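PDB 6DRU: glycosyl hydrolases family 31 family protein from Aspergillus niger, which hydrolyses xyloglucan oligosaccharides, releasing alpha-xylose from the glucose at their non-reducing end as a family 31 alpha-xylosidase. Local coordinates for residues 73-76 and 81-84; 97-102 and 216-221. One frame throughout, in Å; residues are numbered along the deposited sequence.

From the N terminus, contact 1 comes first: the chain reverses direction just after strand 74-78 and returns as strand 81-85, which pairs with it in a short beta hairpin. The chain then enters strand 98-102, which lies beside strand 81-85 in the same four-stranded antiparallel sheet; Ser98 OG reaches Arg84 O, and Ile82 N meets Tyr100 O. Contact 2 opens only after contact 1 has closed, so the two neither nest nor cross. It closes a far longer loop of 113 residues, rich in strand and without helix, and sets the sheet of residues 97-102 against the eight-stranded mixed sheet that contains residues 216-221. The two centres are about 10 Å apart.

Contact 1 of 2, residues 73-76 and 81-84; sequences PRTL and IILR. With NAG (2-acetamido-2-deoxy-beta-D-glucopyranose), chain L; MAN (alpha-D-mannopyranose), chain I.
Thr75 and Leu76 run antiparallel to Leu83 and Arg84, the segment axes approaching to 4.8 Å with their directions 163° apart. Leu76 and Leu83 form the hydrogen-bonded pair: Leu83 N donates to Leu76 O at 2.7 Å and Leu76 N to Leu83 O at 3.0 Å. Thr75 and Arg84 make the neighbouring non-hydrogen-bonded pair, where Thr75 CA lies close to Leu83 O and Arg84 CA to Arg74 O as CA-H...O contacts. These strands are the two arms of a beta hairpin at one margin of a four-stranded antiparallel sheet. On the face carrying Thr75 and Arg84, the two side chains lie alongside each other and point the same way, Thr75 OG1 standing 3.9 Å from Arg84 CG. With Thr75 CG2 anti to the backbone N (OG1 chi1 -58°), the methyl is turned to Ile82 CG2, 3.7 Å away. Arg84 stays extended from CG to NE, and its guanidinium is engaged by a salt bridge from NH1 to Glu108 OE1 and a cation-pi contact with Tyr100. A mannose of a protein-linked glycan sets its O4 over one guanidinium face, offset toward the rim, 3.6 Å from Arg84 NH1. On the other face Leu76 CB comes to 4.4 Å from Leu83 CD2, the end of the Leu76 side chain leading away from the partner strand, while Leu83 packs on Phe29 and Leu97.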
loop_
_atom_site.group_PDB
_atom_site.type_symbol
_atom_site.label_atom_id
_atom_site.label_comp_id
_atom_site.label_asym_id
_atom_site.label_seq_id
_atom_site.Cartn_x
_atom_site.Cartn_y
_atom_site.Cartn_z
ATOM N N PRO A 73 0.249 -20.402 -33.276
ATOM C CA PRO A 73 0.935 -19.207 -33.781
ATOM C C PRO A 73 0.188 -18.568 -34.942
ATOM O O PRO A 73 -0.488 -19.239 -35.725
ATOM C CB PRO A 73 2.299 -19.746 -34.229
ATOM C CG PRO A 73 2.061 -21.190 -34.502
ATOM C CD PRO A 73 1.026 -21.630 -33.513
ATOM N N ARG A 74 0.324 -17.243 -35.046
ATOM C CA ARG A 74 -0.291 -16.475 -36.120
ATOM C C ARG A 74 0.712 -15.458 -36.647
ATOM O O ARG A 74 1.768 -15.224 -36.052
ATOM C CB ARG A 74 -1.569 -15.761 -35.659
ATOM C CG ARG A 74 -2.502 -16.619 -34.829
ATOM C CD ARG A 74 -3.815 -15.912 -34.560
ATOM N NE ARG A 74 -4.919 -16.861 -34.469
ATOM C CZ ARG A 74 -5.775 -17.110 -35.454
ATOM N NH1 ARG A 74 -5.655 -16.478 -36.613
ATOM N NH2 ARG A 74 -6.749 -17.992 -35.278
ATOM N N THR A 75 0.368 -14.846 -37.778
ATOM C CA THR A 75 1.236 -13.881 -38.437
ATOM C C THR A 75 0.391 -12.762 -39.028
ATOM O O THR A 75 -0.666 -13.013 -39.612
ATOM C CB THR A 75 2.082 -14.545 -39.537
ATOM O OG1 THR A 75 2.872 -15.599 -38.968
ATOM C CG2 THR A 75 3.007 -13.533 -40.198
ATOM N N LEU A 76 0.866 -11.527 -38.872
ATOM C CA LEU A 76 0.196 -10.353 -39.407
ATOM C C LEU A 76 1.253 -9.409 -39.958
ATOM O O LEU A 76 2.297 -9.205 -39.334
ATOM C CB LEU A 76 -0.650 -9.647 -38.336
ATOM C CG LEU A 76 -1.983 -9.027 -38.772
ATOM C CD1 LEU A 76 -2.762 -8.547 -37.557
ATOM C CD2 LEU A 76 -1.797 -7.886 -39.768
ATOM N N ILE A 81 6.813 -4.290 -41.722
ATOM C CA ILE A 81 6.921 -4.895 -40.399
ATOM C C ILE A 81 5.976 -6.087 -40.337
ATOM O O ILE A 81 4.870 -6.052 -40.893
ATOM C CB ILE A 81 6.627 -3.874 -39.280
ATOM C CG1 ILE A 81 7.058 -4.427 -37.921
ATOM C CG2 ILE A 81 5.156 -3.497 -39.234
ATOM C CD1 ILE A 81 6.914 -3.433 -36.789
ATOM N N ILE A 82 6.427 -7.160 -39.694
ATOM C CA ILE A 82 5.646 -8.383 -39.555
ATOM C C ILE A 82 5.602 -8.768 -38.085
ATOM O O ILE A 82 6.616 -8.705 -37.384
ATOM C CB ILE A 82 6.239 -9.534 -40.399
ATOM C CG1 ILE A 82 6.022 -9.278 -41.892
ATOM C CG2 ILE A 82 5.641 -10.873 -39.999
ATOM C CD1 ILE A 82 6.433 -10.443 -42.771
ATOM N N LEU A 83 4.421 -9.168 -37.623
ATOM C CA LEU A 83 4.237 -9.695 -36.280
ATOM C C LEU A 83 4.075 -11.205 -36.350
ATOM O O LEU A 83 3.350 -11.724 -37.204
ATOM C CB LEU A 83 3.013 -9.066 -35.610
ATOM C CG LEU A 83 2.301 -9.892 -34.536
ATOM C CD1 LEU A 83 3.109 -9.952 -33.246
ATOM C CD2 LEU A 83 0.904 -9.346 -34.281
ATOM N N ARG A 84 4.762 -11.909 -35.455
ATOM C CA ARG A 84 4.664 -13.361 -35.356
ATOM C C ARG A 84 4.424 -13.731 -33.899
ATOM O O ARG A 84 5.315 -13.570 -33.059
ATOM C CB ARG A 84 5.926 -14.041 -35.890
ATOM C CG ARG A 84 6.035 -14.048 -37.406
ATOM C CD ARG A 84 7.028 -15.096 -37.887
ATOM N NE ARG A 84 7.058 -15.192 -39.344
ATOM C CZ ARG A 84 7.963 -14.599 -40.116
ATOM N NH1 ARG A 84 8.923 -13.863 -39.573
ATOM N NH2 ARG A 84 7.908 -14.743 -41.433
HETATM C C1 NAG L . -3.463 -12.575 -43.870
HETATM C C2 NAG L . -4.171 -13.905 -43.719
HETATM C C3 NAG L . -3.464 -14.796 -42.765
HETATM C C4 NAG L . -2.002 -14.916 -43.135
HETATM C C5 NAG L . -1.383 -13.543 -43.278
HETATM C C6 NAG L . 0.049 -13.679 -43.746
HETATM C C7 NAG L . -6.552 -13.552 -44.242
HETATM C C8 NAG L . -7.974 -13.326 -43.780
HETATM N N2 NAG L . -5.510 -13.690 -43.288
HETATM O O3 NAG L . -4.098 -16.054 -42.746
HETATM O O4 NAG L . -1.317 -15.633 -42.133
HETATM O O5 NAG L . -2.116 -12.793 -44.218
HETATM O O6 NAG L . 0.810 -12.599 -43.251
HETATM O O7 NAG L . -6.304 -13.617 -45.430
HETATM C C1 MAN I . 13.701 -18.644 -38.166
HETATM C C2 MAN I . 13.587 -19.184 -39.574
HETATM C C3 MAN I . 12.839 -18.192 -40.439
HETATM C C4 MAN I . 11.564 -17.730 -39.763
HETATM C C5 MAN I . 11.820 -17.368 -38.315
HETATM C C6 MAN I . 10.506 -17.026 -37.651
HETATM O O2 MAN I . 12.897 -20.412 -39.563
HETATM O O3 MAN I . 12.510 -18.809 -41.662
HETATM O O4 MAN I . 11.067 -16.598 -40.439
HETATM O O5 MAN I . 12.411 -18.454 -37.639
HETATM O O6 MAN I . 9.760 -18.210 -37.473
#

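Contact 2 of 2, residues 97-102 and 216-221; sequences LSFYRV and VDYVIV
Phe99 and Ile220 meet across the interface between two beta sheets packed face to face, one carrying strand 98-102 and the other strand 216-222, in the N-terminal beta-sandwich domain characteristic of family 31 glycosidases. Their CA atoms are 8.5 Å apart and no hydrogen bond links the segments, so side chains alone fill the gap. Ile220 CG2 covers one face of the Phe99 ring in a CH-pi contact, 3.8 Å from the centroid and 16° off the ring normal, displaced toward the CD1-CE1 side. The other branch, with CG1 anti to the backbone N (chi1 -180°) and the chain extended to its end, carries CD1 past the rim of the ring, above and beside the CB-CG bond, 4.0 Å from Phe99 CG. With CG set between the backbone N and carbonyl carbon (chi1 65°), the Tyr218 ring reaches across the gap and brings its phenol oxygen to Leu97 and to the edge of Phe99, near the plane of that ring. The Tyr218 ring meets Phe189 at a shallow interplanar angle and Phe141 edge-to-face, while Val31 of strand 28-35 touches both Tyr218 and Leu97. Leu97 CD1 sits 3.6 Å from Tyr218 OH.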
loop_
_atom_site.group_PDB
_atom_site.type_symbol
_atom_site.label_atom_id
_atom_site.label_comp_id
_atom_site.label_asym_id
_atom_site.label_seq_id
_atom_site.Cartn_x
_atom_site.Cartn_y
_atom_site.Cartn_z
ATOM N N LEU A 97 4.987 -12.202 -28.374
ATOM C CA LEU A 97 5.081 -11.318 -29.526
ATOM C C LEU A 97 6.518 -11.230 -30.030
ATOM O O LEU A 97 7.467 -11.236 -29.240
ATOM C CB LEU A 97 4.563 -9.920 -29.181
ATOM C CG LEU A 97 3.178 -9.835 -28.536
ATOM C CD1 LEU A 97 2.739 -8.386 -28.399
ATOM C CD2 LEU A 97 2.159 -10.633 -29.334
ATOM N N SER A 98 6.664 -11.143 -31.352
ATOM C CA SER A 98 7.954 -10.940 -31.996
ATOM C C SER A 98 7.736 -10.101 -33.247
ATOM O O SER A 98 6.730 -10.269 -33.942
ATOM C CB SER A 98 8.626 -12.270 -32.353
ATOM O OG SER A 98 7.841 -13.016 -33.264
ATOM N N PHE A 99 8.677 -9.204 -33.529
ATOM C CA PHE A 99 8.543 -8.234 -34.608
ATOM C C PHE A 99 9.725 -8.333 -35.562
ATOM O O PHE A 99 10.883 -8.291 -35.133
ATOM C CB PHE A 99 8.430 -6.812 -34.049
ATOM C CG PHE A 99 7.211 -6.593 -33.204
ATOM C CD1 PHE A 99 5.997 -6.262 -33.788
ATOM C CD2 PHE A 99 7.271 -6.729 -31.828
ATOM C CE1 PHE A 99 4.870 -6.064 -33.014
ATOM C CE2 PHE A 99 6.148 -6.534 -31.048
ATOM C CZ PHE A 99 4.945 -6.200 -31.642
ATOM N N TYR A 100 9.425 -8.455 -36.853
ATOM C CA TYR A 100 10.429 -8.523 -37.902
ATOM C C TYR A 100 10.226 -7.388 -38.897
ATOM O O TYR A 100 9.129 -6.836 -39.028
ATOM C CB TYR A 100 10.374 -9.864 -38.647
ATOM C CG TYR A 100 10.609 -11.081 -37.782
ATOM C CD1 TYR A 100 9.584 -11.624 -37.018
ATOM C CD2 TYR A 100 11.855 -11.697 -37.743
ATOM C CE1 TYR A 100 9.796 -12.741 -36.230
ATOM C CE2 TYR A 100 12.075 -12.814 -36.961
ATOM C CZ TYR A 100 11.043 -13.332 -36.205
ATOM O OH TYR A 100 11.258 -14.444 -35.424
ATOM N N ARG A 101 11.300 -7.042 -39.601
ATOM C CA ARG A 101 11.240 -6.129 -40.733
ATOM C C ARG A 101 11.567 -6.880 -42.017
ATOM O O ARG A 101 12.515 -7.669 -42.060
ATOM C CB ARG A 101 12.207 -4.953 -40.567
ATOM C CG ARG A 101 12.564 -4.285 -41.892
ATOM C CD ARG A 101 13.243 -2.942 -41.710
ATOM N NE ARG A 101 14.371 -3.005 -40.785
ATOM C CZ ARG A 101 15.524 -3.605 -41.055
ATOM N NH1 ARG A 101 15.702 -4.203 -42.223
ATOM N NH2 ARG A 101 16.497 -3.612 -40.154
ATOM N N VAL A 102 10.783 -6.626 -43.060
ATOM C CA VAL A 102 11.040 -7.189 -44.379
ATOM C C VAL A 102 12.003 -6.249 -45.096
ATOM O O VAL A 102 11.643 -5.119 -45.436
ATOM C CB VAL A 102 9.745 -7.375 -45.177
ATOM C CG1 VAL A 102 10.058 -7.708 -46.626
ATOM C CG2 VAL A 102 8.893 -8.459 -44.550
ATOM N N VAL A 216 -1.456 -0.955 -20.427
ATOM C CA VAL A 216 -0.147 -0.808 -21.051
ATOM C C VAL A 216 -0.352 -0.563 -22.539
ATOM O O VAL A 216 -1.224 -1.177 -23.166
ATOM C CB VAL A 216 0.732 -2.050 -20.803
ATOM C CG1 VAL A 216 2.114 -1.855 -21.397
ATOM C CG2 VAL A 216 0.831 -2.335 -19.317
ATOM N N ASP A 217 0.450 0.337 -23.109
ATOM C CA ASP A 217 0.253 0.773 -24.488
ATOM C C ASP A 217 1.595 1.175 -25.079
ATOM O O ASP A 217 2.270 2.059 -24.541
ATOM C CB ASP A 217 -0.740 1.942 -24.542
ATOM C CG ASP A 217 -1.103 2.349 -25.960
ATOM O OD1 ASP A 217 -0.688 1.659 -26.916
ATOM O OD2 ASP A 217 -1.819 3.361 -26.118
ATOM N N TYR A 218 1.984 0.531 -26.180
ATOM C CA TYR A 218 3.198 0.918 -26.884
ATOM C C TYR A 218 3.011 0.717 -28.381
ATOM O O TYR A 218 2.124 -0.016 -28.826
ATOM C CB TYR A 218 4.428 0.148 -26.376
ATOM C CG TYR A 218 4.425 -1.348 -26.625
ATOM C CD1 TYR A 218 4.883 -1.875 -27.828
ATOM C CD2 TYR A 218 4.005 -2.235 -25.643
ATOM C CE1 TYR A 218 4.899 -3.239 -28.054
ATOM C CE2 TYR A 218 4.019 -3.603 -25.859
ATOM C CZ TYR A 218 4.468 -4.098 -27.066
ATOM O OH TYR A 218 4.483 -5.456 -27.288
ATOM N N VAL A 219 3.866 1.390 -29.154
ATOM C CA VAL A 219 3.844 1.348 -30.611
ATOM C C VAL A 219 5.263 1.093 -31.102
ATOM O O VAL A 219 6.217 1.698 -30.601
ATOM C CB VAL A 219 3.293 2.658 -31.218
ATOM C CG1 VAL A 219 3.290 2.586 -32.736
ATOM C CG2 VAL A 219 1.895 2.946 -30.700
ATOM N N ILE A 220 5.404 0.191 -32.072
ATOM C CA ILE A 220 6.692 -0.113 -32.687
ATOM C C ILE A 220 6.564 0.092 -34.191
ATOM O O ILE A 220 5.597 -0.373 -34.808
ATOM C CB ILE A 220 7.166 -1.540 -32.349
ATOM C CG1 ILE A 220 8.519 -1.830 -33.003
ATOM C CG2 ILE A 220 6.131 -2.580 -32.756
ATOM C CD1 ILE A 220 9.141 -3.135 -32.561
ATOM N N VAL A 221 7.530 0.799 -34.774
ATOM C CA VAL A 221 7.536 1.105 -36.199
ATOM C C VAL A 221 8.907 0.755 -36.762
ATOM O O VAL A 221 9.935 1.033 -36.134
ATOM C CB VAL A 221 7.184 2.585 -36.464
ATOM C CG1 VAL A 221 8.107 3.509 -35.683
ATOM C CG2 VAL A 221 7.243 2.889 -37.951
#